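Peptidase S8 and S53, subtilisin, kexin, sedolisin (Mycobacterium smegmatis, PDB 4KG7) probably cleaves peptide bonds as a subtilisin-like serine protease (a mycosin) of the ESX-3 type VII secretion system at the mycobacterial cell membrane. Local coordinates at residues Q67-I72 and G110-Q115; N84-G89 and A169-R174; I131-N136 and V165-D170; A197-A202 and P257-V262. All coordinates share one frame; numbering follows the deposited sequence. Where two conformers were deposited one is given.

Contact 1 (Q67-I72 and G110-Q115)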
loop_
_atom_site.group_PDB
_atom_site.type_symbol
_atom_site.label_atom_id
_atom_site.label_comp_id
_atom_site.label_asym_id
_atom_site.label_seq_id
_atom_site.Cartn_x
_atom_site.Cartn_y
_atom_site.Cartn_z
ATOM N N GLN A 67 -13.650 0.758 11.882
ATOM C CA GLN A 67 -12.864 0.028 10.891
ATOM C C GLN A 67 -11.456 -0.201 11.375
ATOM O O GLN A 67 -10.887 0.656 12.049
ATOM C CB GLN A 67 -12.840 0.792 9.569
ATOM C CG GLN A 67 -14.217 1.088 9.009
ATOM C CD GLN A 67 -15.161 -0.074 9.116
ATOM O OE1 GLN A 67 -14.939 -1.100 8.488
ATOM N NE2 GLN A 67 -16.204 0.058 9.967
ATOM N N THR A 68 -10.913 -1.376 11.055
ATOM C CA THR A 68 -9.531 -1.705 11.371
ATOM C C THR A 68 -8.771 -1.873 10.064
ATOM O O THR A 68 -9.182 -2.662 9.216
ATOM C CB THR A 68 -9.431 -3.010 12.177
ATOM O OG1 THR A 68 -10.129 -2.852 13.430
ATOM C CG2 THR A 68 -8.005 -3.328 12.475
ATOM N N VAL A 69 -7.677 -1.144 9.909
ATOM C CA VAL A 69 -6.826 -1.229 8.729
ATOM C C VAL A 69 -5.487 -1.802 9.135
ATOM O O VAL A 69 -4.816 -1.263 10.036
ATOM C CB VAL A 69 -6.593 0.160 8.070
ATOM C CG1 VAL A 69 -5.754 0.029 6.819
ATOM C CG2 VAL A 69 -7.916 0.882 7.771
ATOM N N ALA A 70 -5.088 -2.888 8.487
ATOM C CA ALA A 70 -3.747 -3.441 8.720
ATOM C C ALA A 70 -2.752 -2.767 7.795
ATOM O O ALA A 70 -3.008 -2.658 6.608
ATOM C CB ALA A 70 -3.729 -4.938 8.473
ATOM N N VAL A 71 -1.613 -2.360 8.349
ATOM C CA VAL A 71 -0.517 -1.739 7.608
ATOM C C VAL A 71 0.607 -2.775 7.607
ATOM O O VAL A 71 1.257 -2.997 8.631
ATOM C CB VAL A 71 -0.122 -0.417 8.303
ATOM C CG1 VAL A 71 1.091 0.209 7.623
ATOM C CG2 VAL A 71 -1.288 0.550 8.293
ATOM N N ILE A 72 0.763 -3.444 6.470
ATOM C CA ILE A 72 1.791 -4.452 6.262
ATOM C C ILE A 72 2.944 -3.702 5.642
ATOM O O ILE A 72 2.871 -3.325 4.503
ATOM C CB ILE A 72 1.258 -5.591 5.382
ATOM C CG1 ILE A 72 0.057 -6.263 6.074
ATOM C CG2 ILE A 72 2.367 -6.562 5.067
ATOM C CD1 ILE A 72 -0.482 -7.455 5.301
ATOM N N GLY A 110 0.194 7.251 8.798
ATOM C CA GLY A 110 -0.270 8.602 8.989
ATOM C C GLY A 110 -1.284 9.041 7.954
ATOM O O GLY A 110 -2.291 9.685 8.265
ATOM N N LEU A 111 -1.048 8.685 6.693
ATOM C CA LEU A 111 -1.986 9.053 5.644
ATOM C C LEU A 111 -3.333 8.377 5.844
ATOM O O LEU A 111 -4.374 8.943 5.528
ATOM C CB LEU A 111 -1.434 8.730 4.257
ATOM C CG LEU A 111 -0.270 9.596 3.789
ATOM C CD1 LEU A 111 0.169 9.069 2.427
ATOM C CD2 LEU A 111 -0.640 11.058 3.706
ATOM N N ILE A 112 -3.303 7.126 6.317
ATOM C CA ILE A 112 -4.505 6.319 6.489
ATOM C C ILE A 112 -5.346 6.841 7.650
ATOM O O ILE A 112 -6.525 7.059 7.490
ATOM C CB ILE A 112 -4.184 4.827 6.682
ATOM C CG1 ILE A 112 -3.496 4.301 5.424
ATOM C CG2 ILE A 112 -5.474 4.044 7.006
ATOM C CD1 ILE A 112 -2.940 2.901 5.563
ATOM N N ALA A 113 -4.731 7.033 8.815
ATOM C CA ALA A 113 -5.507 7.303 10.031
ATOM C C ALA A 113 -4.733 8.138 11.037
ATOM O O ALA A 113 -5.057 8.136 12.229
ATOM C CB ALA A 113 -5.930 5.999 10.661
ATOM N N GLY A 114 -3.791 8.955 10.569
ATOM C CA GLY A 114 -3.187 9.964 11.439
ATOM C C GLY A 114 -4.227 10.957 11.976
ATOM O O GLY A 114 -5.253 11.195 11.354
ATOM N N GLN A 115 -3.935 11.527 13.132
ATOM C CA GLN A 115 -4.887 12.387 13.808
ATOM C C GLN A 115 -4.734 13.824 13.378
ATOM O O GLN A 115 -3.622 14.289 13.109
ATOM C CB GLN A 115 -4.710 12.285 15.313
ATOM C CG GLN A 115 -4.950 10.890 15.846
ATOM C CD GLN A 115 -6.328 10.397 15.469
ATOM O OE1 GLN A 115 -7.341 10.975 15.931
ATOM N NE2 GLN A 115 -6.390 9.362 14.639
#

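Contact 2 (N84-G89 and A169-R174)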
loop_
_atom_site.group_PDB
_atom_site.type_symbol
_atom_site.label_atom_id
_atom_site.label_comp_id
_atom_site.label_asym_id
_atom_site.label_seq_id
_atom_site.Cartn_x
_atom_site.Cartn_y
_atom_site.Cartn_z
ATOM N N ASN A 84 -3.410 5.491 17.686
ATOM C CA ASN A 84 -4.443 4.522 17.346
ATOM C C ASN A 84 -3.850 3.298 16.647
ATOM O O ASN A 84 -4.471 2.760 15.702
ATOM C CB ASN A 84 -5.533 5.178 16.468
ATOM C CG ASN A 84 -4.980 5.849 15.211
ATOM O OD1 ASN A 84 -3.867 6.375 15.205
ATOM N ND2 ASN A 84 -5.794 5.873 14.154
ATOM N N VAL A 85 -2.653 2.876 17.094
ATOM C CA VAL A 85 -1.956 1.724 16.463
ATOM C C VAL A 85 -1.742 0.522 17.386
ATOM O O VAL A 85 -1.157 0.625 18.479
ATOM C CB VAL A 85 -0.584 2.122 15.902
ATOM C CG1 VAL A 85 -0.050 1.034 14.971
ATOM C CG2 VAL A 85 -0.660 3.460 15.189
ATOM N N GLU A 86 -2.200 -0.619 16.903
ATOM C CA GLU A 86 -2.197 -1.904 17.599
ATOM C C GLU A 86 -1.016 -2.728 17.078
ATOM O O GLU A 86 -0.718 -2.700 15.878
ATOM C CB GLU A 86 -3.541 -2.629 17.321
ATOM C CG GLU A 86 -3.645 -4.072 17.820
ATOM C CD GLU A 86 -4.958 -4.765 17.448
ATOM O OE1 GLU A 86 -5.876 -4.111 16.905
ATOM O OE2 GLU A 86 -5.076 -5.980 17.682
ATOM N N ALA A 87 -0.378 -3.484 17.958
ATOM C CA ALA A 87 0.702 -4.371 17.570
ATOM C C ALA A 87 0.204 -5.528 16.715
ATOM O O ALA A 87 -0.746 -6.203 17.106
ATOM C CB ALA A 87 1.357 -4.909 18.827
ATOM N N GLY A 88 0.860 -5.765 15.576
ATOM C CA GLY A 88 0.553 -6.904 14.724
ATOM C C GLY A 88 1.745 -7.801 14.476
ATOM O O GLY A 88 1.612 -8.779 13.755
ATOM N N GLY A 89 2.891 -7.503 15.078
ATOM C CA GLY A 89 4.035 -8.386 15.015
ATOM C C GLY A 89 5.061 -8.027 13.954
ATOM O O GLY A 89 4.983 -6.983 13.314
ATOM N N ALA A 169 -5.772 -10.570 8.265
ATOM C CA ALA A 169 -7.184 -10.967 8.112
ATOM C C ALA A 169 -7.692 -11.597 9.373
ATOM O O ALA A 169 -8.797 -11.272 9.833
ATOM C CB ALA A 169 -7.349 -11.924 6.935
ATOM N N ASP A 170 -6.908 -12.494 9.959
ATOM C CA ASP A 170 -7.350 -13.200 11.163
ATOM C C ASP A 170 -7.428 -12.301 12.369
ATOM O O ASP A 170 -8.191 -12.600 13.286
ATOM C CB ASP A 170 -6.467 -14.411 11.433
ATOM C CG ASP A 170 -6.742 -15.528 10.489
ATOM O OD1 ASP A 170 -7.749 -15.463 9.738
ATOM O OD2 ASP A 170 -5.966 -16.506 10.495
ATOM N N MET A 171 -6.654 -11.218 12.377
ATOM C CA MET A 171 -6.765 -10.171 13.420
ATOM C C MET A 171 -7.974 -9.232 13.240
ATOM O O MET A 171 -8.191 -8.340 14.076
ATOM C CB MET A 171 -5.471 -9.362 13.513
ATOM C CG MET A 171 -4.318 -10.152 14.114
ATOM S SD MET A 171 -2.818 -9.166 14.209
ATOM C CE MET A 171 -3.172 -8.154 15.635
ATOM N N GLY A 172 -8.768 -9.434 12.199
ATOM C CA GLY A 172 -10.006 -8.698 12.010
ATOM C C GLY A 172 -9.909 -7.482 11.099
ATOM O O GLY A 172 -10.847 -6.678 11.029
ATOM N N ALA A 173 -8.798 -7.324 10.401
ATOM C CA ALA A 173 -8.669 -6.239 9.456
ATOM C C ALA A 173 -9.739 -6.275 8.392
ATOM O O ALA A 173 -9.921 -7.307 7.740
ATOM C CB ALA A 173 -7.306 -6.264 8.785
ATOM N N ARG A 174 -10.401 -5.128 8.224
ATOM C CA ARG A 174 -11.388 -4.864 7.187
ATOM C C ARG A 174 -10.758 -4.359 5.892
ATOM O O ARG A 174 -11.335 -4.494 4.807
ATOM C CB ARG A 174 -12.350 -3.789 7.709
ATOM C CG ARG A 174 -13.174 -4.225 8.899
ATOM C CD ARG A 174 -14.419 -4.941 8.417
ATOM N NE ARG A 174 -15.469 -3.975 8.112
ATOM C CZ ARG A 174 -16.616 -4.231 7.483
ATOM N NH1 ARG A 174 -16.887 -5.434 7.012
ATOM N NH2 ARG A 174 -17.490 -3.242 7.301
HETATM O O HOH W 1 -6.815 -8.095 16.662
#

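Contact 3 (I131-N136 and V165-D170)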
loop_
_atom_site.group_PDB
_atom_site.type_symbol
_atom_site.label_atom_id
_atom_site.label_comp_id
_atom_site.label_asym_id
_atom_site.label_seq_id
_atom_site.Cartn_x
_atom_site.Cartn_y
_atom_site.Cartn_z
ATOM N N ILE A 131 -3.603 -1.656 12.654
ATOM C CA ILE A 131 -2.724 -2.742 13.135
ATOM C C ILE A 131 -1.450 -2.672 12.309
ATOM O O ILE A 131 -1.509 -2.695 11.055
ATOM C CB ILE A 131 -3.358 -4.129 12.943
ATOM C CG1 ILE A 131 -4.645 -4.252 13.742
ATOM C CG2 ILE A 131 -2.382 -5.216 13.374
ATOM C CD1 ILE A 131 -5.499 -5.410 13.285
ATOM N N SER A 132 -0.303 -2.573 12.982
ATOM C CA SER A 132 0.990 -2.556 12.293
ATOM C C SER A 132 1.675 -3.918 12.323
ATOM O O SER A 132 1.969 -4.439 13.387
ATOM C CB SER A 132 1.936 -1.583 12.958
ATOM O OG SER A 132 3.171 -1.633 12.296
ATOM N N ILE A 133 1.944 -4.457 11.138
ATOM C CA ILE A 133 2.691 -5.712 10.974
ATOM C C ILE A 133 3.956 -5.348 10.208
ATOM O O ILE A 133 3.890 -4.898 9.050
ATOM C CB ILE A 133 1.889 -6.753 10.162
ATOM C CG1 ILE A 133 0.600 -7.117 10.904
ATOM C CG2 ILE A 133 2.712 -8.009 9.921
ATOM C CD1 ILE A 133 -0.355 -7.938 10.054
ATOM N N ARG A 134 5.110 -5.491 10.834
ATOM C CA ARG A 134 6.340 -5.209 10.118
ATOM C C ARG A 134 6.703 -6.436 9.290
ATOM O O ARG A 134 7.146 -7.447 9.799
ATOM C CB ARG A 134 7.538 -4.810 11.012
ATOM C CG ARG A 134 8.784 -4.557 10.153
ATOM C CD ARG A 134 9.898 -3.813 10.845
ATOM N NE ARG A 134 10.548 -4.601 11.879
ATOM C CZ ARG A 134 11.619 -4.199 12.544
ATOM N NH1 ARG A 134 12.204 -3.050 12.237
ATOM N NH2 ARG A 134 12.132 -4.974 13.496
ATOM N N GLN A 135 6.507 -6.323 7.989
ATOM C CA GLN A 135 6.745 -7.420 7.058
ATOM C C GLN A 135 8.070 -7.327 6.347
ATOM O O GLN A 135 8.586 -8.349 5.865
ATOM C CB GLN A 135 5.561 -7.512 6.065
ATOM C CG GLN A 135 5.657 -8.607 5.015
ATOM C CD GLN A 135 6.359 -8.162 3.738
ATOM O OE1 GLN A 135 6.424 -6.959 3.420
ATOM N NE2 GLN A 135 6.928 -9.116 3.006
ATOM N N ASN A 136 8.633 -6.129 6.267
ATOM C CA ASN A 136 9.937 -5.983 5.627
ATOM C C ASN A 136 10.666 -4.751 6.031
ATOM O O ASN A 136 10.087 -3.823 6.591
ATOM C CB ASN A 136 9.831 -6.055 4.105
ATOM C CG ASN A 136 11.066 -6.738 3.454
ATOM O OD1 ASN A 136 12.180 -6.955 4.055
ATOM N ND2 ASN A 136 10.865 -7.106 2.183
ATOM N N VAL A 165 -0.474 -11.452 5.460
ATOM C CA VAL A 165 -1.822 -11.226 4.951
ATOM C C VAL A 165 -2.837 -12.059 5.722
ATOM O O VAL A 165 -3.868 -11.558 6.124
ATOM C CB VAL A 165 -1.883 -11.482 3.423
ATOM C CG1 VAL A 165 -3.308 -11.692 2.924
ATOM C CG2 VAL A 165 -1.164 -10.378 2.651
ATOM N N VAL A 166 -2.531 -13.337 5.923
ATOM C CA VAL A 166 -3.367 -14.197 6.737
ATOM C C VAL A 166 -3.468 -13.652 8.154
ATOM O O VAL A 166 -4.551 -13.618 8.728
ATOM C CB VAL A 166 -2.826 -15.620 6.745
ATOM C CG1 VAL A 166 -3.572 -16.440 7.789
ATOM C CG2 VAL A 166 -2.965 -16.201 5.352
ATOM N N ARG A 167 -2.338 -13.250 8.734
ATOM C CA ARG A 167 -2.347 -12.701 10.100
ATOM C C ARG A 167 -3.232 -11.454 10.206
ATOM O O ARG A 167 -4.048 -11.356 11.105
ATOM C CB ARG A 167 -0.915 -12.389 10.517
ATOM C CG ARG A 167 -0.741 -11.984 11.960
ATOM C CD ARG A 167 0.724 -11.673 12.226
ATOM N NE ARG A 167 0.965 -11.510 13.667
ATOM C CZ ARG A 167 1.053 -12.507 14.562
ATOM N NH1 ARG A 167 1.031 -13.783 14.174
ATOM N NH2 ARG A 167 1.270 -12.232 15.860
ATOM N N ALA A 168 -3.111 -10.548 9.245
ATOM C CA ALA A 168 -3.924 -9.338 9.231
ATOM C C ALA A 168 -5.407 -9.684 9.180
ATOM O O ALA A 168 -6.206 -9.128 9.909
ATOM C CB ALA A 168 -3.557 -8.482 8.045
ATOM N N ALA A 169 -5.772 -10.570 8.265
ATOM C CA ALA A 169 -7.184 -10.967 8.112
ATOM C C ALA A 169 -7.692 -11.597 9.373
ATOM O O ALA A 169 -8.797 -11.272 9.833
ATOM C CB ALA A 169 -7.349 -11.924 6.935
ATOM N N ASP A 170 -6.908 -12.494 9.959
ATOM C CA ASP A 170 -7.350 -13.200 11.163
ATOM C C ASP A 170 -7.428 -12.301 12.369
ATOM O O ASP A 170 -8.191 -12.600 13.286
ATOM C CB ASP A 170 -6.467 -14.411 11.433
ATOM C CG ASP A 170 -6.742 -15.528 10.489
ATOM O OD1 ASP A 170 -7.749 -15.463 9.738
ATOM O OD2 ASP A 170 -5.966 -16.506 10.495
#

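Contact 4 (A197-A202 and P257-V262)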
loop_
_atom_site.group_PDB
_atom_site.type_symbol
_atom_site.label_atom_id
_atom_site.label_comp_id
_atom_site.label_asym_id
_atom_site.label_seq_id
_atom_site.Cartn_x
_atom_site.Cartn_y
_atom_site.Cartn_z
ATOM N N ALA A 197 -3.065 -18.023 -2.506
ATOM C CA ALA A 197 -3.996 -18.643 -1.559
ATOM C C ALA A 197 -4.279 -17.717 -0.377
ATOM O O ALA A 197 -5.414 -17.615 0.093
ATOM C CB ALA A 197 -3.471 -19.975 -1.070
ATOM N N ALA A 198 -3.227 -17.116 0.150
ATOM C CA ALA A 198 -3.370 -16.161 1.249
ATOM C C ALA A 198 -4.252 -14.971 0.886
ATOM O O ALA A 198 -5.132 -14.546 1.660
ATOM C CB ALA A 198 -1.993 -15.700 1.682
ATOM N N LEU A 199 -3.992 -14.379 -0.277
ATOM C CA LEU A 199 -4.777 -13.222 -0.726
ATOM C C LEU A 199 -6.232 -13.570 -0.962
ATOM O O LEU A 199 -7.105 -12.807 -0.598
ATOM C CB LEU A 199 -4.168 -12.633 -1.991
ATOM C CG LEU A 199 -2.741 -12.067 -1.828
ATOM C CD1 LEU A 199 -2.108 -11.912 -3.189
ATOM C CD2 LEU A 199 -2.705 -10.747 -1.049
ATOM N N ARG A 200 -6.483 -14.730 -1.556
ATOM C CA ARG A 200 -7.839 -15.216 -1.724
ATOM C C ARG A 200 -8.551 -15.453 -0.399
ATOM O O ARG A 200 -9.710 -15.106 -0.247
ATOM C CB ARG A 200 -7.851 -16.490 -2.570
ATOM C CG ARG A 200 -9.244 -17.006 -2.870
ATOM C CD ARG A 200 -9.214 -18.235 -3.748
ATOM N NE ARG A 200 -10.513 -18.903 -3.838
ATOM C CZ ARG A 200 -10.994 -19.751 -2.926
ATOM N NH1 ARG A 200 -10.347 -20.010 -1.793
ATOM N NH2 ARG A 200 -12.171 -20.324 -3.120
ATOM N N TYR A 201 -7.867 -16.073 0.554
ATOM C CA TYR A 201 -8.415 -16.272 1.903
ATOM C C TYR A 201 -8.831 -14.968 2.553
ATOM O O TYR A 201 -9.948 -14.802 3.065
ATOM C CB TYR A 201 -7.391 -17.002 2.756
ATOM C CG TYR A 201 -7.734 -17.103 4.224
ATOM C CD1 TYR A 201 -8.694 -17.982 4.665
ATOM C CD2 TYR A 201 -7.120 -16.280 5.151
ATOM C CE1 TYR A 201 -9.015 -18.067 6.003
ATOM C CE2 TYR A 201 -7.400 -16.365 6.505
ATOM C CZ TYR A 201 -8.377 -17.251 6.925
ATOM O OH TYR A 201 -8.706 -17.398 8.242
ATOM N N ALA A 202 -7.934 -13.992 2.493
ATOM C CA ALA A 202 -8.188 -12.709 3.126
ATOM C C ALA A 202 -9.296 -11.948 2.410
ATOM O O ALA A 202 -10.113 -11.317 3.056
ATOM C CB ALA A 202 -6.915 -11.867 3.192
ATOM N N PRO A 257 -8.377 -11.066 -8.886
ATOM C CA PRO A 257 -9.136 -9.891 -8.463
ATOM C C PRO A 257 -9.033 -9.535 -6.989
ATOM O O PRO A 257 -9.730 -8.637 -6.523
ATOM C CB PRO A 257 -10.571 -10.298 -8.789
ATOM C CG PRO A 257 -10.575 -11.733 -8.445
ATOM C CD PRO A 257 -9.236 -12.259 -8.904
ATOM N N TYR A 258 -8.151 -10.197 -6.258
ATOM C CA TYR A 258 -8.122 -10.098 -4.797
ATOM C C TYR A 258 -7.548 -8.776 -4.266
ATOM O O TYR A 258 -7.793 -8.418 -3.106
ATOM C CB TYR A 258 -7.317 -11.258 -4.226
ATOM C CG TYR A 258 -7.746 -12.578 -4.810
ATOM C CD1 TYR A 258 -9.071 -13.048 -4.689
ATOM C CD2 TYR A 258 -6.861 -13.358 -5.504
ATOM C CE1 TYR A 258 -9.454 -14.244 -5.267
ATOM C CE2 TYR A 258 -7.226 -14.566 -6.059
ATOM C CZ TYR A 258 -8.526 -15.016 -5.935
ATOM O OH TYR A 258 -8.845 -16.228 -6.511
ATOM N N VAL A 259 -6.761 -8.097 -5.104
ATOM C CA VAL A 259 -5.977 -6.944 -4.720
ATOM C C VAL A 259 -6.387 -5.760 -5.605
ATOM O O VAL A 259 -6.565 -5.937 -6.820
ATOM C CB VAL A 259 -4.483 -7.204 -4.939
ATOM C CG1 VAL A 259 -3.665 -5.935 -4.679
ATOM C CG2 VAL A 259 -3.989 -8.379 -4.080
ATOM N N LEU A 260 -6.627 -4.599 -5.003
ATOM C CA LEU A 260 -6.883 -3.351 -5.701
ATOM C C LEU A 260 -5.530 -2.682 -5.790
ATOM O O LEU A 260 -4.972 -2.243 -4.777
ATOM C CB LEU A 260 -7.871 -2.458 -4.943
ATOM C CG LEU A 260 -8.159 -1.076 -5.544
ATOM C CD1 LEU A 260 -8.590 -1.160 -7.014
ATOM C CD2 LEU A 260 -9.225 -0.413 -4.666
ATOM N N SER A 261 -5.008 -2.625 -7.019
ATOM C CA SER A 261 -3.695 -2.058 -7.310
ATOM C C SER A 261 -3.805 -0.571 -7.648
ATOM O O SER A 261 -4.601 -0.179 -8.503
ATOM C CB SER A 261 -3.039 -2.849 -8.451
ATOM O OG SER A 261 -1.822 -2.242 -8.888
ATOM N N VAL A 262 -2.993 0.233 -6.953
ATOM C CA VAL A 262 -3.119 1.661 -6.932
ATOM C C VAL A 262 -1.920 2.366 -7.553
ATOM O O VAL A 262 -0.798 2.263 -7.046
ATOM C CB VAL A 262 -3.265 2.159 -5.483
ATOM C CG1 VAL A 262 -3.502 3.651 -5.429
ATOM C CG2 VAL A 262 -4.378 1.449 -4.772
#

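Contact 1 (Q67-I72 and G110-Q115)
Val69 and Val71 of strand 68-73, an inner strand of the parallel sheet that ends at the predicted charge-relay Asp73, meet Ile112 in the last turn of helix 104-113, which begins at the predicted charge-relay His104, as in the subtilisin fold. Ile112 divides its two branches between the valines. Its CG2 methyl, set opposite the backbone N by a chi1 of -63°, rests against both prongs of Val69, 4.0 Å from Val69 CG1 and 4.1 Å from Val69 CG2. The other branch, extended at chi2 (171°), carries Ile112 CD1 in toward Val71, to 4.0 Å from Val71 CG2, where the two chains lie side by side and point oppositely. Near the backbone the spacing is wider, with 8.2 Å between the CA atoms of Val69 and Ile112, so methyl groups bridge the distance. Leu130 of the adjacent strand touches all three of these residues and extends the same apolar layer. Gly114 N still reaches back to Gly110 O at 2.8 Å, while Ala113 O accepts from Asn84 ND2 and, weakly, from Gln115 NE2. The side chain of Val71 also lies about 4 Å from that of Asp73, measured between nearest atoms. Three buried aliphatic side chains meeting through methyl groups give a junction that rests on shape and dispersion between the two elements that carry the Asp and His.

Contact 2 (N84-G89 and A169-R174)
Gly88 and Met171 bring the backbones closest, with CA atoms 8.1 Å apart, where the edge strand 85-90 passes the C-terminal end of helix 150-170. Met171 spans this distance almost alone. Its chain runs straight through chi2 and then bends at chi3 (77°), which lays the sulfur and terminal methyl along the strand: Met171 SD is 4.1 Å from Gly88 CA, and Met171 CE comes to 4.0 Å from the same carbon. The methyl also has two oxygens for neighbours, Ala87 O at 3.4 Å and, in the conformer of Glu86 given, one of two, Glu86 OE2 at 3.5 Å from Met171 CE. In that conformer Glu86 comes from the strand with an extended chain that runs alongside the methionine, headed the other way. The helix ends in a Schellman motif, in which Gly172 takes a positive phi of 96° and Gly172 N bonds back to Ala169 O at 3.0 Å; Met171 is the residue immediately before that glycine, and its side chain points to the strand. Its carbonyl takes part as well. With Glu86 so placed, a water donates to Met171 O and to Glu86 OE2, 2.9 Å from each, and would bridge helix end and strand where the side chains themselves offer only van der Waals contact. The other carboxylate oxygen, Glu86 OE1, forms a long, weak ion pair with Arg129. Ile131 of the neighbouring strand touches both Glu86 and Met171.

Contact 3 (I131-N136 and V165-D170)
Arg167 NE donates to Gly88 O, a bond that ties helix 150-170 to the edge strand 85-90 while the aliphatic part of the same side chain passes Ile133 of the strand next to it. A second nitrogen of the guanidinium, NH1, bonds to Gly18 O, so two backbone carbonyls from distant parts of the chain hold this group. The extended chain of Arg167 brings its CD to 4.5 Å from Ile133 CD1, a loose apolar neighbour. The closer partner is Ala168. Ile133 CD1 sits 3.8 Å from Ala168 CB and 3.9 Å from Ala168 N, so the end of the isoleucine meets the methyl and the helix backbone together. What takes it there is the longer branch: CG1 stands opposite the carbonyl carbon (chi1 -62°), and a nearly straight chi2 of 170° sends CD1 on toward the helix. The small alanine allows a close approach, with 7.7 Å between the CA atoms of Ile133 and Ala168. One turn earlier in helix 150-170, Val165 packs on helix 193-205, while Ala168 also touches Ala70 of strand 68-73. In chain order strand 129-134 is followed, after the short strand 140-142, by helix 150-170 and then strand 175-178; strands 129-134 and 175-178 are parallel members of one sheet with strand 68-73 between them. Such a helix lying across the sheet belongs to a beta-alpha-beta crossover, a building unit of the alpha/beta subtilisin fold.

Contact 4 (A197-A202 and P257-V262)
Tyr258 lays one face of its ring over the aliphatic stem of Arg200. Arg200 CB lies 3.9 Å from the ring centroid and 17° off the normal, a CH-pi contact, and CG follows at 3.7 Å from Tyr258 CZ. The arginine runs out from the helix with CG opposite the backbone N (chi1 -176°) and stays extended to NE, so its methylenes track across the ring toward the phenol end, where CD comes within 3.4 Å of Tyr258 OH. The guanidinium itself is not stacked: its plane stands 85° from that of the ring, and the phenol oxygen meets it at an edge, near its plane. On the opposite face of the ring Pro257 CD sits 4.0 Å above the plane, over the centre. The tyrosine is thus flanked by the arginine stem and by the proline before it, which follows a cis peptide bond. One step inward the chemistry becomes wholly aliphatic. Leu199 CB approaches Tyr258 CB at 4.1 Å, and beyond it the forked end of the leucine straddles a single methyl, with CD1 and CD2 each 4.1 Å from Val259 CG2. Exposed Arg200 therefore gives way to buried Leu199 within two successive helix residues. Helix 193-205 leads into strand 209-213, the neighbour of strand 259-265 in the sheet, and Leu199 also touches Ile210 there. Ala198 and Ala202 pack on helix 150-170, whereas Leu260 and Val262, farther along the strand, lie against helix 318-335.

All four contacts pack a helix or a helix end on one parallel sheet, and their chemistry follows depth. Contacts 1 and 3 are buried and aliphatic across the interface, each relying on an extended isoleucine; contact 2 is partly buried and adds a water bridge, and contact 4 grades from leucine in the core to arginine at the surface. Contacts 2 and 3 share helix 150-170 and residues Ala169 and Asp170, meeting adjacent strands. Contact 1 uses a different helix, yet Val69 and Val71 bond through the backbone to Ile131 of contact 3. Contact 4 lies away from the predicted triad, joined to contacts 2 and 3 through Asp170 OD1 and Tyr201 OH, 2.6 Å apart.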